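Side-chain contacts in A-adding tRNA nucleotidyltransferase (Aquifex aeolicus, PDB 4WBY), which adds the terminal adenosine to tRNAs ending in CC, using ATP with magnesium as cofactor, and so completes the CCA end: residues V33-L38 / L171-R176; I55-E60 / L87-A92; E221-Y226 / Q247-L252. All coordinates share one frame; numbering follows the deposited sequence.

Contact 1 (V33-L38 / L171-R176); sequences VVRDIL and LRFAGR. With SO4 (sulfate ion), chain D.
Arg-35 on helix 32-38 and Phe-173 on helix 165-177 mark the nearest backbone approach, their CA atoms 11.3 Å apart, a gap bridged by long side chains. The guanidinium of Arg-35 does most of this. Its CG stands anti to the backbone N (chi1 177°), which sends the chain toward the other helix. There NH1 comes obliquely to Phe-173, 3.5 Å from CE1, with the two planes 39° apart. The guanidinium of Arg-176 lies nearly perpendicular to that of Arg-35, its NH1 standing over one face at 3.3 Å from NH2 of Arg-35. These two donors do not bond to each other; both reach the same sulfate ion, whose negative charge probably lets them lie this close. Arg-35 NH1 reaches sulfate O1 at 3.2 Å near its own plane, and NH2 binds the same oxygen. Arg-176 grips O2 with both terminal nitrogens, NH1 at 2.9 Å. Arg-172 adds a nearly straight bond from NH1 to O3, 3.1 Å long. At another edge of the Arg-35 guanidinium, Asp-36 helps fix its rotation: NE gives a 3.0 Å salt bridge to OD1, and one water links OD1 to Arg-176 NH1. Asn-123 also accepts from Arg-35 NH1, while Glu-216 holds Arg-176. A leucine in place of Arg-35 would probably leave sulfate O1 without these donors and Asp-36 without this ion pair. All three arginines and Asn-123 belong to the ATP site, so this cationic pocket, here holding sulfate, is consistent with one that receives a phosphate of the nucleotide.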
loop_
_atom_site.group_PDB
_atom_site.type_symbol
_atom_site.label_atom_id
_atom_site.label_comp_id
_atom_site.label_asym_id
_atom_site.label_seq_id
_atom_site.Cartn_x
_atom_site.Cartn_y
_atom_site.Cartn_z
ATOM N N VAL A 33 -4.499 9.349 11.218
ATOM C CA VAL A 33 -4.387 10.755 10.832
ATOM C C VAL A 33 -3.590 11.547 11.879
ATOM O O VAL A 33 -2.786 12.417 11.540
ATOM C CB VAL A 33 -5.771 11.381 10.632
ATOM C CG1 VAL A 33 -5.629 12.839 10.258
ATOM C CG2 VAL A 33 -6.518 10.608 9.556
ATOM N N VAL A 34 -3.781 11.214 13.151
ATOM C CA VAL A 34 -3.041 11.888 14.211
ATOM C C VAL A 34 -1.571 11.493 14.140
ATOM O O VAL A 34 -0.691 12.344 14.262
ATOM C CB VAL A 34 -3.629 11.559 15.607
ATOM C CG1 VAL A 34 -2.776 12.164 16.708
ATOM C CG2 VAL A 34 -5.080 12.067 15.702
ATOM N N ARG A 35 -1.309 10.205 13.924
ATOM C CA ARG A 35 0.050 9.737 13.660
ATOM C C ARG A 35 0.689 10.553 12.535
ATOM O O ARG A 35 1.806 11.067 12.675
ATOM C CB ARG A 35 0.039 8.248 13.302
ATOM C CG ARG A 35 1.405 7.660 12.945
ATOM C CD ARG A 35 1.253 6.384 12.115
ATOM N NE ARG A 35 0.607 6.689 10.835
ATOM C CZ ARG A 35 -0.383 5.998 10.283
ATOM N NH1 ARG A 35 -0.866 4.914 10.879
ATOM N NH2 ARG A 35 -0.876 6.388 9.109
ATOM N N ASP A 36 -0.015 10.688 11.414
ATOM C CA ASP A 36 0.580 11.351 10.264
ATOM C C ASP A 36 0.797 12.851 10.504
ATOM O O ASP A 36 1.776 13.419 10.024
ATOM C CB ASP A 36 -0.275 11.107 9.017
ATOM C CG ASP A 36 -0.128 9.680 8.496
ATOM O OD1 ASP A 36 0.815 8.987 8.945
ATOM O OD2 ASP A 36 -0.943 9.249 7.658
ATOM N N ILE A 37 -0.089 13.490 11.262
ATOM C CA ILE A 37 0.141 14.877 11.651
ATOM C C ILE A 37 1.413 14.982 12.496
ATOM O O ILE A 37 2.247 15.866 12.281
ATOM C CB ILE A 37 -1.061 15.453 12.418
ATOM C CG1 ILE A 37 -2.246 15.638 11.467
ATOM C CG2 ILE A 37 -0.701 16.771 13.096
ATOM C CD1 ILE A 37 -3.542 15.970 12.175
ATOM N N LEU A 38 1.579 14.066 13.445
ATOM C CA LEU A 38 2.797 14.059 14.269
ATOM C C LEU A 38 4.046 13.737 13.451
ATOM O O LEU A 38 5.143 14.138 13.829
ATOM C CB LEU A 38 2.666 13.067 15.424
ATOM C CG LEU A 38 1.673 13.508 16.501
ATOM C CD1 LEU A 38 1.343 12.341 17.435
ATOM C CD2 LEU A 38 2.227 14.691 17.290
ATOM N N LEU A 171 3.962 -5.405 10.685
ATOM C CA LEU A 171 5.141 -5.432 9.839
ATOM C C LEU A 171 5.057 -4.354 8.759
ATOM O O LEU A 171 6.077 -3.780 8.374
ATOM C CB LEU A 171 5.312 -6.828 9.232
ATOM C CG LEU A 171 5.377 -7.952 10.278
ATOM C CD1 LEU A 171 5.664 -9.302 9.628
ATOM C CD2 LEU A 171 6.402 -7.622 11.371
ATOM N N ARG A 172 3.846 -4.051 8.295
ATOM C CA ARG A 172 3.678 -2.938 7.354
ATOM C C ARG A 172 4.098 -1.612 7.998
ATOM O O ARG A 172 4.859 -0.843 7.403
ATOM C CB ARG A 172 2.242 -2.836 6.836
ATOM C CG ARG A 172 1.999 -1.567 6.014
ATOM C CD ARG A 172 0.780 -1.690 5.096
ATOM N NE ARG A 172 -0.471 -1.960 5.804
ATOM C CZ ARG A 172 -1.295 -1.028 6.268
ATOM N NH1 ARG A 172 -1.006 0.259 6.127
ATOM N NH2 ARG A 172 -2.418 -1.387 6.876
ATOM N N PHE A 173 3.628 -1.344 9.216
ATOM C CA PHE A 173 4.007 -0.090 9.863
ATOM C C PHE A 173 5.484 -0.081 10.250
ATOM O O PHE A 173 6.146 0.950 10.105
ATOM C CB PHE A 173 3.121 0.196 11.079
ATOM C CG PHE A 173 1.693 0.496 10.709
ATOM C CD1 PHE A 173 1.392 1.554 9.861
ATOM C CD2 PHE A 173 0.657 -0.289 11.179
ATOM C CE1 PHE A 173 0.076 1.835 9.502
ATOM C CE2 PHE A 173 -0.657 -0.011 10.835
ATOM C CZ PHE A 173 -0.950 1.050 9.989
ATOM N N ALA A 174 6.007 -1.218 10.711
ATOM C CA ALA A 174 7.435 -1.280 11.048
ATOM C C ALA A 174 8.290 -0.967 9.819
ATOM O O ALA A 174 9.237 -0.176 9.895
ATOM C CB ALA A 174 7.808 -2.649 11.635
ATOM N N GLY A 175 7.953 -1.569 8.681
ATOM C CA GLY A 175 8.721 -1.343 7.468
ATOM C C GLY A 175 8.543 0.061 6.907
ATOM O O GLY A 175 9.508 0.693 6.469
ATOM N N ARG A 176 7.306 0.559 6.909
ATOM C CA ARG A 176 7.044 1.920 6.446
ATOM C C ARG A 176 7.872 2.944 7.203
ATOM O O ARG A 176 8.445 3.854 6.613
ATOM C CB ARG A 176 5.562 2.271 6.604
ATOM C CG ARG A 176 5.251 3.722 6.254
ATOM C CD ARG A 176 3.878 4.172 6.725
ATOM N NE ARG A 176 2.803 3.482 6.022
ATOM C CZ ARG A 176 1.512 3.684 6.258
ATOM N NH1 ARG A 176 1.136 4.553 7.194
ATOM N NH2 ARG A 176 0.601 3.015 5.573
HETATM S S SO4 D . -3.022 3.713 7.454
HETATM O O1 SO4 D . -3.173 4.198 8.838
HETATM O O2 SO4 D . -1.784 4.269 6.918
HETATM O O3 SO4 D . -2.990 2.251 7.404
HETATM O O4 SO4 D . -4.145 4.216 6.669
HETATM O O HOH W 1 2.551 6.985 8.041
#

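Contact 2 (I55-E60 / L87-A92); sequences IELAKE and LEFATA
Phe-89, on strand 85-91, meets Ala-58 and Leu-57 of helix 54-65, and its side chain takes part in both close pairs. CB points toward the helix and lies 4.1 Å from CB of Ala-58. With CG anti to the carbonyl carbon (chi1 -68°), the ring runs on past that methyl: Phe-89 CG is 4.0 Å from Ala-58 CB, and CD1 is closer still at 3.8 Å. The small alanine suits its place, because the helix can come down until the CA atoms of Ala-58 and Phe-89 are 6.4 Å apart. Farther along the same side, near its CD2-CE2 bond, the ring meets Leu-57, whose CD2 methyl reaches CE2 of Phe-89 at 3.6 Å and lies close to CD2 of the ring. Both methyl groups approach the ring obliquely, and Leu-57 crosses it at about a right angle. The contact across the segments is entirely apolar, as befits three buried side chains. Elsewhere Phe-89 stacks with the ring of Phe-48 on strand 45-51, and packs on Leu-80 and Leu-61. Strand 85-91 runs between strands 77-82 and 45-51 in the mixed sheet of the nucleotidyltransferase head. Helix 54-65 packs on the sheet through this contact, with Leu-57 also reaching Val-50, while helix 7-22 closes over the same core through Val-16 on Phe-89 and Ile-19 on Leu-57.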
loop_
_atom_site.group_PDB
_atom_site.type_symbol
_atom_site.label_atom_id
_atom_site.label_comp_id
_atom_site.label_asym_id
_atom_site.label_seq_id
_atom_site.Cartn_x
_atom_site.Cartn_y
_atom_site.Cartn_z
ATOM N N ILE A 55 -23.351 10.508 12.934
ATOM C CA ILE A 55 -24.081 10.734 11.696
ATOM C C ILE A 55 -24.824 12.067 11.738
ATOM O O ILE A 55 -24.806 12.824 10.767
ATOM C CB ILE A 55 -25.051 9.581 11.411
ATOM C CG1 ILE A 55 -24.240 8.309 11.136
ATOM C CG2 ILE A 55 -25.959 9.906 10.224
ATOM C CD1 ILE A 55 -25.074 7.058 10.911
ATOM N N GLU A 56 -25.448 12.389 12.865
ATOM C CA GLU A 56 -26.175 13.647 12.931
ATOM C C GLU A 56 -25.215 14.840 12.928
ATOM O O GLU A 56 -25.524 15.880 12.351
ATOM C CB GLU A 56 -27.103 13.676 14.145
ATOM C CG GLU A 56 -28.330 12.771 13.981
ATOM C CD GLU A 56 -29.124 13.032 12.692
ATOM O OE1 GLU A 56 -29.423 14.207 12.385
ATOM O OE2 GLU A 56 -29.455 12.053 11.986
ATOM N N LEU A 57 -24.040 14.689 13.534
ATOM C CA LEU A 57 -23.054 15.763 13.482
ATOM C C LEU A 57 -22.601 15.980 12.029
ATOM O O LEU A 57 -22.544 17.114 11.543
ATOM C CB LEU A 57 -21.854 15.455 14.390
ATOM C CG LEU A 57 -20.873 16.607 14.631
ATOM C CD1 LEU A 57 -20.135 16.374 15.926
ATOM C CD2 LEU A 57 -19.866 16.770 13.504
ATOM N N ALA A 58 -22.283 14.888 11.345
ATOM C CA ALA A 58 -21.841 14.947 9.952
ATOM C C ALA A 58 -22.905 15.567 9.059
ATOM O O ALA A 58 -22.591 16.364 8.172
ATOM C CB ALA A 58 -21.488 13.549 9.442
ATOM N N LYS A 59 -24.160 15.185 9.273
ATOM C CA LYS A 59 -25.236 15.699 8.433
ATOM C C LYS A 59 -25.383 17.214 8.602
ATOM O O LYS A 59 -25.670 17.929 7.642
ATOM C CB LYS A 59 -26.557 14.983 8.747
ATOM C CG LYS A 59 -26.613 13.561 8.193
ATOM C CD LYS A 59 -27.814 12.786 8.710
ATOM C CE LYS A 59 -29.126 13.406 8.296
ATOM N NZ LYS A 59 -30.262 12.549 8.750
ATOM N N GLU A 60 -25.175 17.707 9.819
ATOM C CA GLU A 60 -25.283 19.142 10.054
ATOM C C GLU A 60 -24.109 19.900 9.434
ATOM O O GLU A 60 -24.295 20.957 8.831
ATOM C CB GLU A 60 -25.383 19.435 11.550
ATOM C CG GLU A 60 -25.376 20.924 11.903
ATOM C CD GLU A 60 -26.566 21.692 11.329
ATOM O OE1 GLU A 60 -27.580 21.063 10.956
ATOM O OE2 GLU A 60 -26.485 22.936 11.255
ATOM N N LEU A 87 -13.681 13.645 4.737
ATOM C CA LEU A 87 -13.981 13.523 6.153
ATOM C C LEU A 87 -14.762 12.256 6.479
ATOM O O LEU A 87 -15.706 11.883 5.775
ATOM C CB LEU A 87 -14.774 14.745 6.629
ATOM C CG LEU A 87 -14.186 16.110 6.273
ATOM C CD1 LEU A 87 -15.171 17.200 6.663
ATOM C CD2 LEU A 87 -12.824 16.330 6.932
ATOM N N GLU A 88 -14.370 11.602 7.563
ATOM C CA GLU A 88 -15.137 10.498 8.115
ATOM C C GLU A 88 -15.501 10.828 9.552
ATOM O O GLU A 88 -14.659 11.317 10.307
ATOM C CB GLU A 88 -14.350 9.192 8.068
ATOM C CG GLU A 88 -15.034 8.076 8.833
ATOM C CD GLU A 88 -14.165 6.850 8.981
ATOM O OE1 GLU A 88 -13.884 6.206 7.950
ATOM O OE2 GLU A 88 -13.763 6.532 10.126
ATOM N N PHE A 89 -16.750 10.559 9.921
ATOM C CA PHE A 89 -17.228 10.721 11.285
ATOM C C PHE A 89 -17.740 9.385 11.790
ATOM O O PHE A 89 -18.603 8.778 11.163
ATOM C CB PHE A 89 -18.335 11.777 11.355
ATOM C CG PHE A 89 -17.851 13.157 11.075
ATOM C CD1 PHE A 89 -17.736 13.615 9.773
ATOM C CD2 PHE A 89 -17.472 13.991 12.113
ATOM C CE1 PHE A 89 -17.267 14.885 9.520
ATOM C CE2 PHE A 89 -16.995 15.259 11.861
ATOM C CZ PHE A 89 -16.900 15.707 10.568
ATOM N N ALA A 90 -17.207 8.928 12.914
ATOM C CA ALA A 90 -17.591 7.640 13.473
ATOM C C ALA A 90 -18.014 7.797 14.917
ATOM O O ALA A 90 -17.434 8.572 15.661
ATOM C CB ALA A 90 -16.444 6.629 13.364
ATOM N N THR A 91 -19.053 7.074 15.294
ATOM C CA THR A 91 -19.493 7.026 16.676
ATOM C C THR A 91 -18.487 6.209 17.488
ATOM O O THR A 91 -18.068 5.135 17.056
ATOM C CB THR A 91 -20.908 6.412 16.766
ATOM O OG1 THR A 91 -21.823 7.207 15.996
ATOM C CG2 THR A 91 -21.392 6.334 18.207
ATOM N N ALA A 92 -18.089 6.717 18.652
ATOM C CA ALA A 92 -17.195 5.967 19.548
ATOM C C ALA A 92 -17.788 4.603 19.868
ATOM O O ALA A 92 -18.957 4.517 20.227
ATOM C CB ALA A 92 -16.951 6.745 20.841
#

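Contact 3 (E221-Y226 / Q247-L252); sequences EILELY and QKLYAL
Glu-224 and Tyr-250 supply the polar half of this helix-helix contact, Leu-223 and Leu-249 the apolar half. In the polar half, the hydroxyl of Tyr-250 donates to Glu-224 OE2 over a short 2.5 Å. It comes to the anti lone pair of OE2, the one turned away from the other carboxylate oxygen. Relative to the tyrosine ring, OE2 sits at the edge, near the ring plane and 3.3 Å from CE1, while the carboxylate plane is turned 61° from the ring. Chi1 of Glu-224 (-77°) sets CG near the hydroxyl, 3.4 Å from Tyr-250 OH, and a bend at chi2 (-81°) brings OE2 to it. The second oxygen, OE1, is engaged by a salt bridge with Arg-227, so each carboxylate oxygen has its own partner. A long tyrosine suits this spot because its hydroxyl spans the gap at the outer side of the helix pair. In the apolar half, one methyl of each leucine meets the other: CD1 of Leu-223 and CD1 of Leu-249 are 4.3 Å apart, from residues whose CA atoms are 9.4 Å apart. The branched ends fill the buried side, where helix 271-278 covers them with Leu-278 on Leu-223 and with Tyr-274 and Ile-277 on Leu-249. Between the same helices, Glu-221 reaches Arg-253 in a further salt bridge. In the all-helical region that follows the head, the pairing of helices 219-228 and 243-262 thus rests on leucine packing inside and directed polar bonds outside; Arg-227 and the tyrosine hydroxyl would both be expected to favour an ionised Glu-224.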
loop_
_atom_site.group_PDB
_atom_site.type_symbol
_atom_site.label_atom_id
_atom_site.label_comp_id
_atom_site.label_asym_id
_atom_site.label_seq_id
_atom_site.Cartn_x
_atom_site.Cartn_y
_atom_site.Cartn_z
ATOM N N GLU A 221 11.280 -3.589 2.345
ATOM C CA GLU A 221 11.580 -3.701 3.769
ATOM C C GLU A 221 10.493 -4.489 4.493
ATOM O O GLU A 221 10.773 -5.261 5.419
ATOM C CB GLU A 221 11.731 -2.320 4.406
ATOM C CG GLU A 221 13.056 -1.629 4.096
ATOM C CD GLU A 221 13.089 -0.883 2.773
ATOM O OE1 GLU A 221 12.095 -0.924 2.015
ATOM O OE2 GLU A 221 14.136 -0.251 2.494
ATOM N N ILE A 222 9.248 -4.287 4.080
ATOM C CA ILE A 222 8.145 -5.023 4.676
ATOM C C ILE A 222 8.271 -6.513 4.340
ATOM O O ILE A 222 8.063 -7.368 5.206
ATOM C CB ILE A 222 6.791 -4.462 4.212
ATOM C CG1 ILE A 222 6.624 -3.017 4.713
ATOM C CG2 ILE A 222 5.634 -5.327 4.702
ATOM C CD1 ILE A 222 5.475 -2.258 4.052
ATOM N N LEU A 223 8.630 -6.827 3.095
ATOM C CA LEU A 223 8.859 -8.215 2.706
ATOM C C LEU A 223 9.984 -8.859 3.518
ATOM O O LEU A 223 9.906 -10.039 3.851
ATOM C CB LEU A 223 9.177 -8.330 1.210
ATOM C CG LEU A 223 7.971 -8.075 0.298
ATOM C CD1 LEU A 223 8.393 -8.072 -1.172
ATOM C CD2 LEU A 223 6.859 -9.088 0.546
ATOM N N GLU A 224 11.038 -8.102 3.827
ATOM C CA GLU A 224 12.096 -8.641 4.683
ATOM C C GLU A 224 11.565 -8.991 6.074
ATOM O O GLU A 224 11.978 -9.985 6.672
ATOM C CB GLU A 224 13.264 -7.663 4.807
ATOM C CG GLU A 224 14.182 -7.627 3.590
ATOM C CD GLU A 224 15.207 -8.758 3.573
ATOM O OE1 GLU A 224 14.982 -9.809 4.221
ATOM O OE2 GLU A 224 16.250 -8.584 2.905
ATOM N N LEU A 225 10.640 -8.179 6.588
ATOM C CA LEU A 225 10.006 -8.487 7.866
ATOM C C LEU A 225 9.087 -9.706 7.725
ATOM O O LEU A 225 9.046 -10.560 8.610
ATOM C CB LEU A 225 9.225 -7.275 8.399
ATOM C CG LEU A 225 10.115 -6.099 8.820
ATOM C CD1 LEU A 225 9.311 -4.823 8.969
ATOM C CD2 LEU A 225 10.866 -6.411 10.111
ATOM N N TYR A 226 8.355 -9.792 6.611
ATOM C CA TYR A 226 7.552 -10.980 6.345
ATOM C C TYR A 226 8.433 -12.233 6.390
ATOM O O TYR A 226 8.052 -13.271 6.939
ATOM C CB TYR A 226 6.880 -10.916 4.973
ATOM C CG TYR A 226 5.605 -10.108 4.826
ATOM C CD1 TYR A 226 5.189 -9.182 5.772
ATOM C CD2 TYR A 226 4.821 -10.283 3.696
ATOM C CE1 TYR A 226 4.004 -8.453 5.588
ATOM C CE2 TYR A 226 3.666 -9.577 3.500
ATOM C CZ TYR A 226 3.252 -8.664 4.441
ATOM O OH TYR A 226 2.077 -7.994 4.200
ATOM N N GLN A 247 17.568 -12.165 -3.669
ATOM C CA GLN A 247 18.501 -11.340 -4.425
ATOM C C GLN A 247 17.825 -10.702 -5.636
ATOM O O GLN A 247 18.147 -9.570 -6.005
ATOM C CB GLN A 247 19.716 -12.160 -4.864
ATOM C CG GLN A 247 20.587 -12.613 -3.705
ATOM C CD GLN A 247 20.983 -11.466 -2.792
ATOM O OE1 GLN A 247 21.265 -10.360 -3.255
ATOM N NE2 GLN A 247 20.997 -11.723 -1.488
ATOM N N LYS A 248 16.879 -11.417 -6.242
ATOM C CA LYS A 248 16.115 -10.860 -7.358
ATOM C C LYS A 248 15.290 -9.643 -6.925
ATOM O O LYS A 248 15.144 -8.685 -7.688
ATOM C CB LYS A 248 15.196 -11.918 -7.967
ATOM C CG LYS A 248 15.915 -12.973 -8.786
ATOM C CD LYS A 248 14.922 -13.871 -9.492
ATOM C CE LYS A 248 14.077 -13.073 -10.458
ATOM N NZ LYS A 248 14.934 -12.397 -11.472
ATOM N N LEU A 249 14.749 -9.675 -5.710
ATOM C CA LEU A 249 13.966 -8.544 -5.202
ATOM C C LEU A 249 14.833 -7.291 -5.054
ATOM O O LEU A 249 14.393 -6.184 -5.374
ATOM C CB LEU A 249 13.306 -8.890 -3.863
ATOM C CG LEU A 249 12.263 -10.006 -3.878
ATOM C CD1 LEU A 249 11.806 -10.325 -2.460
ATOM C CD2 LEU A 249 11.074 -9.605 -4.728
ATOM N N TYR A 250 16.067 -7.461 -4.577
ATOM C CA TYR A 250 16.972 -6.323 -4.464
ATOM C C TYR A 250 17.407 -5.819 -5.839
ATOM O O TYR A 250 17.533 -4.610 -6.049
ATOM C CB TYR A 250 18.190 -6.682 -3.602
ATOM C CG TYR A 250 17.869 -6.591 -2.125
ATOM C CD1 TYR A 250 17.305 -7.664 -1.454
ATOM C CD2 TYR A 250 18.085 -5.416 -1.416
ATOM C CE1 TYR A 250 16.983 -7.581 -0.116
ATOM C CE2 TYR A 250 17.767 -5.322 -0.074
ATOM C CZ TYR A 250 17.217 -6.409 0.568
ATOM O OH TYR A 250 16.897 -6.335 1.903
ATOM N N ALA A 251 17.613 -6.737 -6.781
ATOM C CA ALA A 251 17.929 -6.349 -8.150
ATOM C C ALA A 251 16.760 -5.577 -8.754
ATOM O O ALA A 251 16.945 -4.587 -9.473
ATOM C CB ALA A 251 18.256 -7.574 -9.001
ATOM N N LEU A 252 15.551 -6.033 -8.442
ATOM C CA LEU A 252 14.353 -5.392 -8.954
ATOM C C LEU A 252 14.225 -3.969 -8.417
ATOM O O LEU A 252 13.860 -3.066 -9.161
ATOM C CB LEU A 252 13.111 -6.212 -8.609
ATOM C CG LEU A 252 11.771 -5.603 -9.041
ATOM C CD1 LEU A 252 11.643 -5.526 -10.554
ATOM C CD2 LEU A 252 10.581 -6.360 -8.435
#

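In the fold
Contacts 1 and 2 are buried, contact 3 only partly. Contact 2 belongs to the head alone, where helix and sheet meet through apolar groups; contact 1, which encloses it along the chain, joins a head helix to the helical part that follows through long side chains and is dominated by arginines round an anion in the ATP site. Contact 3 lies further along that helical part and mixes a leucine core with an acid-hydroxyl bond. Contacts 1 and 3 touch, because Leu-225 and Ile-222 of helix 219-228 pack on helix 165-177. Contact 2 touches neither of the others; its centre is about 41 Å from that of contact 3.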